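Local coordinates for protein phenolpthiocerol synthesis type-I polyketide synthase ppsA (Mycobacterium bovis, PDB 7AKC) that probably builds the lipid core of phthiocerols and phenolphthiocerols within a modular polyketide synthase complex, this piece being its acyltransferase domain, at residues S28-Q33 with E81-G86; G89-L94 with E115-V120; T134-R139 with P223-E228. All coordinates share one frame; numbering follows the deposited sequence.

Interaction 1 of 3, residues S28-Q33 with E81-G86; sequences SGRGSQ and EQIQLG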
ATOM      1  N   SER A  28      -4.218  -1.662   3.997  1.00 39.62           N
ATOM      2  CA  SER A  28      -2.793  -1.356   4.113  1.00 41.27           C
ATOM      3  C   SER A  28      -1.942  -2.547   3.641  1.00 43.18           C
ATOM      4  O   SER A  28      -2.431  -3.685   3.637  1.00 43.45           O
ATOM      5  CB  SER A  28      -2.457  -0.981   5.552  1.00 43.62           C
ATOM      6  OG  SER A  28      -2.523  -2.101   6.416  1.00 46.99           O
ATOM      7  N   GLY A  29      -0.672  -2.283   3.307  1.00 43.23           N
ATOM      8  CA  GLY A  29       0.259  -3.304   2.841  1.00 46.29           C
ATOM      9  C   GLY A  29       0.846  -4.182   3.922  1.00 49.56           C
ATOM     10  O   GLY A  29       0.776  -5.414   3.839  1.00 51.24           O
ATOM     11  N   ARG A  30       1.445  -3.569   4.939  1.00 50.33           N
ATOM     12  CA  ARG A  30       2.016  -4.329   6.050  1.00 51.46           C
ATOM     13  C   ARG A  30       1.503  -3.702   7.330  1.00 53.14           C
ATOM     14  O   ARG A  30       2.216  -2.945   7.982  1.00 53.76           O
ATOM     15  CB  ARG A  30       3.568  -4.369   5.993  1.00 52.22           C
ATOM     16  CG  ARG A  30       4.224  -5.603   6.681  1.00 54.50           C
ATOM     17  CD  ARG A  30       4.067  -5.549   8.183  1.00 58.03           C
ATOM     18  NE  ARG A  30       4.871  -6.525   8.931  1.00 61.12           N
ATOM     19  CZ  ARG A  30       4.753  -6.729  10.242  1.00 63.83           C
ATOM     20  NH1 ARG A  30       3.858  -6.045  10.952  1.00 63.59           N
ATOM     21  NH2 ARG A  30       5.514  -7.631  10.851  1.00 63.78           N
ATOM     22  N   GLY A  31       0.256  -3.991   7.660  1.00 54.33           N
ATOM     23  CA  GLY A  31      -0.332  -3.490   8.893  1.00 55.78           C
ATOM     24  C   GLY A  31       0.201  -4.241  10.102  1.00 57.20           C
ATOM     25  O   GLY A  31       0.983  -5.197   9.969  1.00 57.58           O
ATOM     26  N   SER A  32      -0.206  -3.807  11.308  1.00 57.60           N
ATOM     27  CA  SER A  32       0.227  -4.503  12.524  1.00 58.48           C
ATOM     28  C   SER A  32      -0.387  -5.896  12.562  1.00 58.74           C
ATOM     29  O   SER A  32      -1.478  -6.112  12.043  1.00 57.93           O
ATOM     30  CB  SER A  32      -0.183  -3.728  13.768  1.00 61.96           C
ATOM     31  OG  SER A  32       0.156  -2.354  13.668  1.00 67.08           O
ATOM     32  N   GLN A  33       0.341  -6.845  13.153  1.00 59.97           N
ATOM     33  CA  GLN A  33      -0.063  -8.245  13.308  1.00 61.62           C
ATOM     34  C   GLN A  33       0.554  -8.770  14.616  1.00 63.77           C
ATOM     35  O   GLN A  33       1.589  -8.250  15.032  1.00 63.15           O
ATOM     36  CB  GLN A  33       0.430  -9.082  12.114  1.00 63.09           C
ATOM     37  N   GLU A  81       5.609 -15.084   4.264  1.00 39.13           N
ATOM     38  CA  GLU A  81       4.464 -15.822   3.718  1.00 42.05           C
ATOM     39  C   GLU A  81       3.304 -15.957   4.741  1.00 44.73           C
ATOM     40  O   GLU A  81       2.189 -15.499   4.473  1.00 45.47           O
ATOM     41  CB  GLU A  81       4.929 -17.178   3.167  1.00 45.19           C
ATOM     42  CG  GLU A  81       6.009 -17.032   2.109  1.00 49.24           C
ATOM     43  CD  GLU A  81       6.814 -18.284   1.846  1.00 54.31           C
ATOM     44  OE1 GLU A  81       7.907 -18.432   2.447  1.00 52.13           O
ATOM     45  OE2 GLU A  81       6.350 -19.114   1.029  1.00 56.21           O
ATOM     46  N   GLN A  82       3.576 -16.520   5.931  1.00 46.46           N
ATOM     47  CA  GLN A  82       2.548 -16.643   6.972  1.00 47.54           C
ATOM     48  C   GLN A  82       1.993 -15.280   7.384  1.00 47.44           C
ATOM     49  O   GLN A  82       0.776 -15.141   7.484  1.00 48.62           O
ATOM     50  CB  GLN A  82       3.105 -17.340   8.228  1.00 50.87           C
ATOM     51  CG  GLN A  82       3.095 -18.859   8.185  1.00 55.36           C
ATOM     52  CD  GLN A  82       2.836 -19.418   9.574  1.00 63.85           C
ATOM     53  OE1 GLN A  82       3.504 -19.071  10.565  1.00 64.13           O
ATOM     54  NE2 GLN A  82       1.855 -20.306   9.676  1.00 67.73           N
ATOM     55  N   ILE A  83       2.858 -14.274   7.634  1.00 46.12           N
ATOM     56  CA  ILE A  83       2.387 -12.944   8.052  1.00 46.64           C
ATOM     57  C   ILE A  83       1.461 -12.300   7.005  1.00 46.66           C
ATOM     58  O   ILE A  83       0.374 -11.830   7.364  1.00 47.30           O
ATOM     59  CB  ILE A  83       3.565 -12.033   8.474  1.00 46.26           C
ATOM     60  CG1 ILE A  83       4.033 -12.404   9.884  1.00 46.66           C
ATOM     61  CG2 ILE A  83       3.213 -10.529   8.398  1.00 46.04           C
ATOM     62  CD1 ILE A  83       5.518 -12.155  10.168  1.00 47.86           C
ATOM     63  N   GLN A  84       1.859 -12.313   5.721  1.00 45.93           N
ATOM     64  CA  GLN A  84       1.028 -11.720   4.664  1.00 46.03           C
ATOM     65  C   GLN A  84      -0.294 -12.462   4.482  1.00 48.13           C
ATOM     66  O   GLN A  84      -1.304 -11.829   4.202  1.00 48.11           O
ATOM     67  CB  GLN A  84       1.797 -11.600   3.334  1.00 45.55           C
ATOM     68  CG  GLN A  84       2.966 -10.611   3.376  1.00 46.14           C
ATOM     69  CD  GLN A  84       2.531  -9.209   3.706  1.00 48.52           C
ATOM     70  OE1 GLN A  84       1.455  -8.751   3.302  1.00 52.02           O
ATOM     71  NE2 GLN A  84       3.338  -8.487   4.441  1.00 46.16           N
ATOM     72  N   LEU A  85      -0.319 -13.793   4.732  1.00 49.75           N
ATOM     73  CA  LEU A  85      -1.544 -14.579   4.639  1.00 52.13           C
ATOM     74  C   LEU A  85      -2.521 -14.259   5.782  1.00 52.92           C
ATOM     75  O   LEU A  85      -3.727 -14.099   5.534  1.00 53.40           O
ATOM     76  CB  LEU A  85      -1.236 -16.074   4.559  1.00 53.56           C
ATOM     77  CG  LEU A  85      -0.643 -16.508   3.218  1.00 56.19           C
ATOM     78  CD1 LEU A  85      -0.105 -17.939   3.298  1.00 56.55           C
ATOM     79  CD2 LEU A  85      -1.667 -16.345   2.089  1.00 57.25           C
ATOM     80  N   GLY A  86      -1.999 -14.101   6.999  1.00 52.00           N
ATOM     81  CA  GLY A  86      -2.817 -13.689   8.134  1.00 52.13           C
ATOM     82  C   GLY A  86      -3.340 -12.268   7.923  1.00 52.29           C
ATOM     83  O   GLY A  86      -4.489 -11.972   8.271  1.00 53.81           O
TER

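Interaction 2 of 3, residues G89-L94 with E115-V120; sequences GMQLAL and EVAAAV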
ATOM      1  N   GLY A  89      -6.147 -12.462   5.302  1.00 57.71           N
ATOM      2  CA  GLY A  89      -7.229 -13.234   5.915  1.00 60.65           C
ATOM      3  C   GLY A  89      -8.057 -12.347   6.824  1.00 62.57           C
ATOM      4  O   GLY A  89      -9.273 -12.259   6.686  1.00 63.77           O
ATOM      5  N   MET A  90      -7.356 -11.578   7.658  1.00 63.27           N
ATOM      6  CA  MET A  90      -7.932 -10.623   8.596  1.00 64.36           C
ATOM      7  C   MET A  90      -8.632  -9.486   7.853  1.00 63.93           C
ATOM      8  O   MET A  90      -9.709  -9.081   8.267  1.00 65.49           O
ATOM      9  CB  MET A  90      -6.824 -10.078   9.508  1.00 66.50           C
ATOM     10  CG  MET A  90      -7.323  -9.211  10.615  1.00 71.46           C
ATOM     11  SD  MET A  90      -7.820 -10.156  12.080  1.00 83.68           S
ATOM     12  CE  MET A  90      -8.311  -8.820  13.100  1.00 81.82           C
ATOM     13  N   GLN A  91      -8.067  -9.013   6.732  1.00 62.09           N
ATOM     14  CA  GLN A  91      -8.678  -7.951   5.923  1.00 61.48           C
ATOM     15  C   GLN A  91     -10.021  -8.417   5.314  1.00 63.43           C
ATOM     16  O   GLN A  91     -11.027  -7.729   5.449  1.00 62.93           O
ATOM     17  CB  GLN A  91      -7.707  -7.459   4.837  1.00 60.06           C
ATOM     18  CG  GLN A  91      -6.581  -6.565   5.378  1.00 56.65           C
ATOM     19  CD  GLN A  91      -5.487  -6.363   4.353  1.00 53.91           C
ATOM     20  OE1 GLN A  91      -5.233  -7.224   3.517  1.00 52.90           O
ATOM     21  NE2 GLN A  91      -4.814  -5.214   4.367  1.00 52.57           N
ATOM     22  N   LEU A  92     -10.037  -9.614   4.710  1.00 64.88           N
ATOM     23  CA  LEU A  92     -11.240 -10.171   4.104  1.00 67.27           C
ATOM     24  C   LEU A  92     -12.324 -10.474   5.140  1.00 70.25           C
ATOM     25  O   LEU A  92     -13.504 -10.249   4.857  1.00 70.62           O
ATOM     26  CB  LEU A  92     -10.915 -11.437   3.290  1.00 67.09           C
ATOM     27  CG  LEU A  92      -9.994 -11.253   2.077  1.00 68.39           C
ATOM     28  CD1 LEU A  92      -9.839 -12.561   1.330  1.00 69.02           C
ATOM     29  CD2 LEU A  92     -10.510 -10.150   1.126  1.00 68.08           C
ATOM     30  N   ALA A  93     -11.934 -10.938   6.340  1.00 72.00           N
ATOM     31  CA  ALA A  93     -12.926 -11.236   7.375  1.00 74.35           C
ATOM     32  C   ALA A  93     -13.454  -9.972   8.066  1.00 76.26           C
ATOM     33  O   ALA A  93     -14.651  -9.919   8.400  1.00 77.58           O
ATOM     34  CB  ALA A  93     -12.393 -12.247   8.389  1.00 75.25           C
ATOM     35  N   LEU A  94     -12.592  -8.958   8.262  1.00 75.88           N
ATOM     36  CA  LEU A  94     -13.029  -7.697   8.862  1.00 76.45           C
ATOM     37  C   LEU A  94     -13.949  -6.966   7.889  1.00 77.32           C
ATOM     38  O   LEU A  94     -14.947  -6.401   8.330  1.00 77.95           O
ATOM     39  CB  LEU A  94     -11.866  -6.775   9.247  1.00 76.27           C
ATOM     40  CG  LEU A  94     -11.034  -7.158  10.464  1.00 77.14           C
ATOM     41  CD1 LEU A  94      -9.789  -6.265  10.564  1.00 76.83           C
ATOM     42  CD2 LEU A  94     -11.844  -7.120  11.734  1.00 77.68           C
ATOM     43  N   GLU A 115      -3.122  -3.864  -2.051  1.00 36.92           N
ATOM     44  CA  GLU A 115      -3.900  -3.775  -3.294  1.00 36.93           C
ATOM     45  C   GLU A 115      -4.444  -5.157  -3.704  1.00 38.48           C
ATOM     46  O   GLU A 115      -5.483  -5.225  -4.351  1.00 39.21           O
ATOM     47  CB  GLU A 115      -3.077  -3.118  -4.421  1.00 36.64           C
ATOM     48  CG  GLU A 115      -3.876  -2.947  -5.701  1.00 37.05           C
ATOM     49  CD  GLU A 115      -3.403  -1.746  -6.492  1.00 32.65           C
ATOM     50  OE1 GLU A 115      -2.990  -1.945  -7.653  1.00 33.54           O
ATOM     51  OE2 GLU A 115      -3.460  -0.613  -5.964  1.00 30.83           O
ATOM     52  N   VAL A 116      -3.799  -6.266  -3.284  1.00 39.40           N
ATOM     53  CA  VAL A 116      -4.362  -7.606  -3.565  1.00 41.21           C
ATOM     54  C   VAL A 116      -5.725  -7.734  -2.879  1.00 43.44           C
ATOM     55  O   VAL A 116      -6.717  -8.087  -3.535  1.00 45.85           O
ATOM     56  CB  VAL A 116      -3.429  -8.766  -3.153  1.00 41.83           C
ATOM     57  CG1 VAL A 116      -4.164 -10.109  -3.231  1.00 43.47           C
ATOM     58  CG2 VAL A 116      -2.198  -8.794  -4.030  1.00 42.74           C
ATOM     59  N   ALA A 117      -5.790  -7.420  -1.572  1.00 44.04           N
ATOM     60  CA  ALA A 117      -7.057  -7.551  -0.838  1.00 46.13           C
ATOM     61  C   ALA A 117      -8.127  -6.617  -1.363  1.00 46.30           C
ATOM     62  O   ALA A 117      -9.303  -6.998  -1.407  1.00 47.88           O
ATOM     63  CB  ALA A 117      -6.834  -7.317   0.646  1.00 47.45           C
ATOM     64  N   ALA A 118      -7.723  -5.405  -1.779  1.00 45.13           N
ATOM     65  CA  ALA A 118      -8.633  -4.414  -2.346  1.00 45.05           C
ATOM     66  C   ALA A 118      -9.157  -4.936  -3.675  1.00 47.96           C
ATOM     67  O   ALA A 118     -10.356  -4.834  -3.920  1.00 48.82           O
ATOM     68  CB  ALA A 118      -7.917  -3.070  -2.549  1.00 44.46           C
ATOM     69  N   ALA A 119      -8.303  -5.555  -4.511  1.00 49.12           N
ATOM     70  CA  ALA A 119      -8.763  -6.153  -5.774  1.00 50.90           C
ATOM     71  C   ALA A 119      -9.743  -7.267  -5.523  1.00 52.87           C
ATOM     72  O   ALA A 119     -10.665  -7.434  -6.320  1.00 52.55           O
ATOM     73  CB  ALA A 119      -7.592  -6.669  -6.596  1.00 51.24           C
ATOM     74  N   VAL A 120      -9.567  -8.045  -4.430  1.00 54.24           N
ATOM     75  CA  VAL A 120     -10.516  -9.114  -4.094  1.00 56.32           C
ATOM     76  C   VAL A 120     -11.865  -8.528  -3.664  1.00 55.84           C
ATOM     77  O   VAL A 120     -12.910  -9.007  -4.111  1.00 56.65           O
ATOM     78  CB  VAL A 120      -9.951 -10.070  -3.013  1.00 58.46           C
ATOM     79  CG1 VAL A 120     -11.015 -11.051  -2.524  1.00 59.44           C
ATOM     80  CG2 VAL A 120      -8.746 -10.829  -3.541  1.00 59.25           C
TER
HETATM   81  O   HOH W   1      -3.517  -7.509   0.901  1.00 36.94           O

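Interaction 3 of 3, residues T134-R139 with P223-E228; sequences TATRSR and PAMRSE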
ATOM      1  N   THR A 134      -0.882 -13.595  -3.135  1.00 53.20           N
ATOM      2  CA  THR A 134      -0.215 -13.359  -1.861  1.00 51.89           C
ATOM      3  C   THR A 134       0.858 -14.387  -1.609  1.00 50.52           C
ATOM      4  O   THR A 134       1.996 -14.006  -1.394  1.00 47.85           O
ATOM      5  CB  THR A 134      -1.235 -13.299  -0.705  1.00 52.69           C
ATOM      6  OG1 THR A 134      -2.210 -12.295  -1.013  1.00 52.36           O
ATOM      7  CG2 THR A 134      -0.561 -12.952   0.616  1.00 52.45           C
ATOM      8  N   ALA A 135       0.520 -15.688  -1.715  1.00 50.93           N
ATOM      9  CA  ALA A 135       1.476 -16.766  -1.507  1.00 52.76           C
ATOM     10  C   ALA A 135       2.578 -16.781  -2.559  1.00 52.79           C
ATOM     11  O   ALA A 135       3.733 -16.955  -2.194  1.00 53.73           O
ATOM     12  CB  ALA A 135       0.756 -18.130  -1.439  1.00 54.08           C
ATOM     13  N   THR A 136       2.248 -16.587  -3.844  1.00 51.73           N
ATOM     14  CA  THR A 136       3.251 -16.588  -4.916  1.00 50.67           C
ATOM     15  C   THR A 136       4.277 -15.460  -4.697  1.00 45.36           C
ATOM     16  O   THR A 136       5.469 -15.725  -4.540  1.00 46.33           O
ATOM     17  CB  THR A 136       2.569 -16.538  -6.302  1.00 54.88           C
ATOM     18  OG1 THR A 136       1.944 -17.774  -6.565  1.00 59.69           O
ATOM     19  CG2 THR A 136       3.532 -16.217  -7.420  1.00 55.58           C
ATOM     20  N   ARG A 137       3.797 -14.235  -4.547  1.00 40.58           N
ATOM     21  CA  ARG A 137       4.638 -13.062  -4.298  1.00 37.88           C
ATOM     22  C   ARG A 137       5.452 -13.207  -3.003  1.00 37.09           C
ATOM     23  O   ARG A 137       6.652 -12.921  -3.025  1.00 37.10           O
ATOM     24  CB  ARG A 137       3.762 -11.802  -4.246  1.00 36.28           C
ATOM     25  CG  ARG A 137       4.515 -10.491  -4.079  1.00 36.34           C
ATOM     26  CD  ARG A 137       3.527  -9.310  -4.058  1.00 35.43           C
ATOM     27  NE  ARG A 137       2.475  -9.480  -3.048  1.00 37.35           N
ATOM     28  CZ  ARG A 137       1.402  -8.694  -2.940  1.00 38.86           C
ATOM     29  NH1 ARG A 137       1.201  -7.709  -3.807  1.00 39.66           N
ATOM     30  NH2 ARG A 137       0.558  -8.851  -1.931  1.00 38.48           N
ATOM     31  N   SER A 138       4.824 -13.633  -1.886  0.50 36.88           N
ATOM     32  CA  SER A 138       5.548 -13.782  -0.610  0.50 37.33           C
ATOM     33  C   SER A 138       6.683 -14.802  -0.689  0.50 37.41           C
ATOM     34  O   SER A 138       7.745 -14.565  -0.121  0.50 36.42           O
ATOM     35  CB  SER A 138       4.607 -14.172   0.529  0.50 38.62           C
ATOM     36  OG  SER A 138       3.796 -13.101   0.982  0.50 42.78           O
ATOM     37  N   ARG A 139       6.475 -15.908  -1.414  1.00 38.04           N
ATOM     38  CA  ARG A 139       7.487 -16.956  -1.581  1.00 40.13           C
ATOM     39  C   ARG A 139       8.660 -16.395  -2.408  1.00 38.79           C
ATOM     40  O   ARG A 139       9.822 -16.575  -2.021  1.00 38.29           O
ATOM     41  CB  ARG A 139       6.836 -18.188  -2.242  1.00 44.62           C
ATOM     42  CG  ARG A 139       7.812 -19.243  -2.760  1.00 50.60           C
ATOM     43  CD  ARG A 139       7.068 -20.578  -2.915  1.00 56.43           C
ATOM     44  N   PRO A 223      10.161 -11.295 -13.478  1.00 41.42           N
ATOM     45  CA  PRO A 223       9.926 -12.388 -14.436  1.00 42.87           C
ATOM     46  C   PRO A 223       9.212 -13.570 -13.803  1.00 44.82           C
ATOM     47  O   PRO A 223       8.311 -14.137 -14.428  1.00 47.15           O
ATOM     48  CB  PRO A 223      11.336 -12.753 -14.914  1.00 43.14           C
ATOM     49  CG  PRO A 223      12.126 -11.496 -14.728  1.00 42.88           C
ATOM     50  CD  PRO A 223      11.597 -10.953 -13.410  1.00 41.11           C
ATOM     51  N   ALA A 224       9.589 -13.934 -12.568  1.00 44.67           N
ATOM     52  CA  ALA A 224       8.972 -15.043 -11.829  1.00 45.05           C
ATOM     53  C   ALA A 224       7.491 -14.748 -11.600  1.00 44.73           C
ATOM     54  O   ALA A 224       6.645 -15.616 -11.842  1.00 45.69           O
ATOM     55  N   MET A 225       7.161 -13.504 -11.226  1.00 43.32           N
ATOM     56  CA  MET A 225       5.779 -13.093 -11.008  1.00 44.06           C
ATOM     57  C   MET A 225       4.965 -13.232 -12.275  1.00 47.33           C
ATOM     58  O   MET A 225       3.879 -13.807 -12.235  1.00 48.61           O
ATOM     59  CB  MET A 225       5.698 -11.652 -10.484  1.00 43.09           C
ATOM     60  CG  MET A 225       6.147 -11.548  -9.043  1.00 42.22           C
ATOM     61  SD  MET A 225       4.859 -12.039  -7.849  1.00 40.42           S
ATOM     62  CE  MET A 225       3.629 -10.754  -8.150  1.00 39.60           C
ATOM     63  N   ARG A 226       5.483 -12.726 -13.398  1.00 49.25           N
ATOM     64  CA  ARG A 226       4.750 -12.795 -14.658  1.00 52.64           C
ATOM     65  C   ARG A 226       4.544 -14.239 -15.110  1.00 57.33           C
ATOM     66  O   ARG A 226       3.524 -14.545 -15.735  1.00 58.97           O
ATOM     67  CB  ARG A 226       5.449 -11.973 -15.746  1.00 52.41           C
ATOM     68  CG  ARG A 226       5.534 -10.492 -15.430  1.00 53.81           C
ATOM     69  CD  ARG A 226       6.509  -9.851 -16.381  1.00 55.05           C
ATOM     70  NE  ARG A 226       6.748  -8.437 -16.094  1.00 56.51           N
ATOM     71  CZ  ARG A 226       7.955  -7.883 -16.030  1.00 56.64           C
ATOM     72  NH1 ARG A 226       9.048  -8.624 -16.205  1.00 54.65           N
ATOM     73  NH2 ARG A 226       8.082  -6.589 -15.772  1.00 56.21           N
ATOM     74  N   SER A 227       5.492 -15.135 -14.777  1.00 59.89           N
ATOM     75  CA  SER A 227       5.425 -16.546 -15.142  1.00 62.46           C
ATOM     76  C   SER A 227       4.492 -17.379 -14.251  1.00 63.81           C
ATOM     77  O   SER A 227       3.679 -18.147 -14.776  1.00 63.51           O
ATOM     78  CB  SER A 227       6.825 -17.157 -15.117  1.00 65.47           C
ATOM     79  OG  SER A 227       7.716 -16.489 -15.995  1.00 69.24           O
ATOM     80  N   GLU A 228       4.630 -17.271 -12.916  1.00 64.56           N
ATOM     81  CA  GLU A 228       3.862 -18.063 -11.954  1.00 66.35           C
ATOM     82  C   GLU A 228       2.392 -17.664 -11.823  1.00 68.94           C
ATOM     83  O   GLU A 228       1.584 -18.465 -11.340  1.00 69.30           O
ATOM     84  CB  GLU A 228       4.543 -18.065 -10.581  1.00 67.64           C
ATOM     85  CG  GLU A 228       5.924 -18.694 -10.604  1.00 70.23           C
ATOM     86  CD  GLU A 228       6.604 -18.799  -9.252  1.00 74.34           C
ATOM     87  OE1 GLU A 228       7.843 -18.979  -9.217  1.00 74.96           O
ATOM     88  OE2 GLU A 228       5.894 -18.708  -8.225  1.00 76.22           O
TER

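Interaction 1 of 3, residues S28-Q33 with E81-G86
Ile83 turns its side chain toward the loop 28-33 and sets its CG2 methyl over one face of the Arg30 guanidinium, 4.4 Å from Arg30 NE. This is a loose approach, and polar partners probably do more to place the guanidinium: NH2 forms a salt bridge with Glu210, against which Ile83 also packs, while Arg30 NH1 folds back on its own loop and donates to Gly31 O at 3.2 Å. That bond is bent, with an N-H...O angle of 136° and the donor tilted from the carbonyl plane.

One residue further on, Gln84 starts off to one side of the loop, but a bend at its second torsion (chi2 -60°) swings the amide across to it. NE2 comes to rest 3.8 Å from Arg30 CG, so the amide meets the aliphatic root of the arginine. The two chains cross at about a right angle, with amide and guanidinium planes 66° apart. Gln84 OE1 lies 3.4 Å from Gly29 O; both are acceptors, and no hydrogen bond joins them.

The loop follows the first strand of the acyltransferase fold, in a Gly-x-Gly-x-Gln sequence known from this family, and it borders the presumed GxSxG nucleophile elbow: Gly29 N makes a weak hydrogen bond to His111 ND1. Behind the contact, the side chain of Gln84 also packs on Thr134 and Ser138 of helix 127-141, which places it between that helix and the loop.

Interaction 2 of 3, residues G89-L94 with E115-V120
With CG anti to its carbonyl carbon (chi1 -75°) and the chain extended beyond it (chi2 167°), Gln91 reaches straight from helix 89-94 toward Ala117, bringing OE1 to 3.3 Å from Ala117 CB. One turn nearer the C-terminal end of helix 115-120, Val120 holds CG1 anti to its backbone N (chi1 172°), and Leu92 CD2 meets this methyl at 3.8 Å. The leucine and valine side chains cross at about a right angle, branch against branch, and Leu92 CD2 also passes Ala117 O at 4.2 Å.

No direct hydrogen bond links the helices. A water donates to Gln91 OE1 over 3.1 Å and accepts a weak bond from Ala117 N at 3.4 Å, so the amide oxygen is tied to the first turn of helix 115-120 through solvent. The other end of the amide, NE2, donates to Ser28 O, which fixes its rotation and turns OE1 to the water.

Ala117 lies at the nearest backbone pair, its CA 7.0 Å from Gln91 CA, and the segment axes approach to 10.1 Å. The helices run in roughly the same direction. Helix 115-120 directly follows the presumed nucleophile elbow of the acyltransferase domain. Tyr27 of strand 23-27 touches both Gln91 and Ala117, Val116 packs on helix 127-141, and Ala119 meets Trp260 of helix 257-265.

Interaction 3 of 3, residues T134-R139 with P223-E228
Met225 wraps its thioether against Arg137, placing SD 3.7 Å from Arg137 CA and 3.8 Å from Arg137 CB. Its methyl CE continues along the arginine, 4.0 Å from Arg137 CB, so sulfur and methyl together line the aliphatic root of a residue whose charged end leads away. Successive bends in the methionine (chi2 -81°, chi3 -65°) make this possible, since its first bond does not point at helix 134-139. Beside this pair, Thr136 CG2 packs on Glu228, 3.5 Å from OE2 and 3.8 Å from CB; the extended glutamate crosses the threonine at a slant, its CB and OE2 both reaching the methyl.

In the next shell, Thr136 OG1 is bonded to Arg132 O within its own helix, which keeps the methyl turned to the glutamate. Arg137 NH2 makes a weak hydrogen bond to Met113 O, within the presumed nucleophile elbow. Trp260 and Met264 of helix 257-265 pack on Met225. On helix 223-228, Ser227 OG and Ser227 N grip Pro223 O from opposite faces of its plane, OG at 2.9 Å.

The two helices run nearly antiparallel, at 153°, with their axes 10.3 Å apart. Neither hydrogen bond nor salt bridge crosses between them; the sulfur packs on the aliphatic start of Arg137, a largely dispersive contact, while the Thr136 methyl lies against a carboxylate oxygen of Glu228, at the exposed margin.

Helix 79-100 serves both interaction 1 and interaction 2, whose centres are about 11 Å apart; Ser28 O and Gln91 NE2, 2.9 Å apart, tie the two directly. Interaction 3 stands farther out, its centre about 17 Å from that of interaction 1 and about 18 Å from that of interaction 2, yet helix 127-141 connects it to both. Thr134 CG2 packs on Gln84 O at 3.8 Å, and Val116 CG2 lies 3.5 Å from Arg137 NH2. Each approaches the presumed GxSxG elbow by a different route: interaction 1 through the loop beside it, interaction 2 through the helix that follows it, and interaction 3 more remotely, through the weak bond of Arg137 to Met113 O.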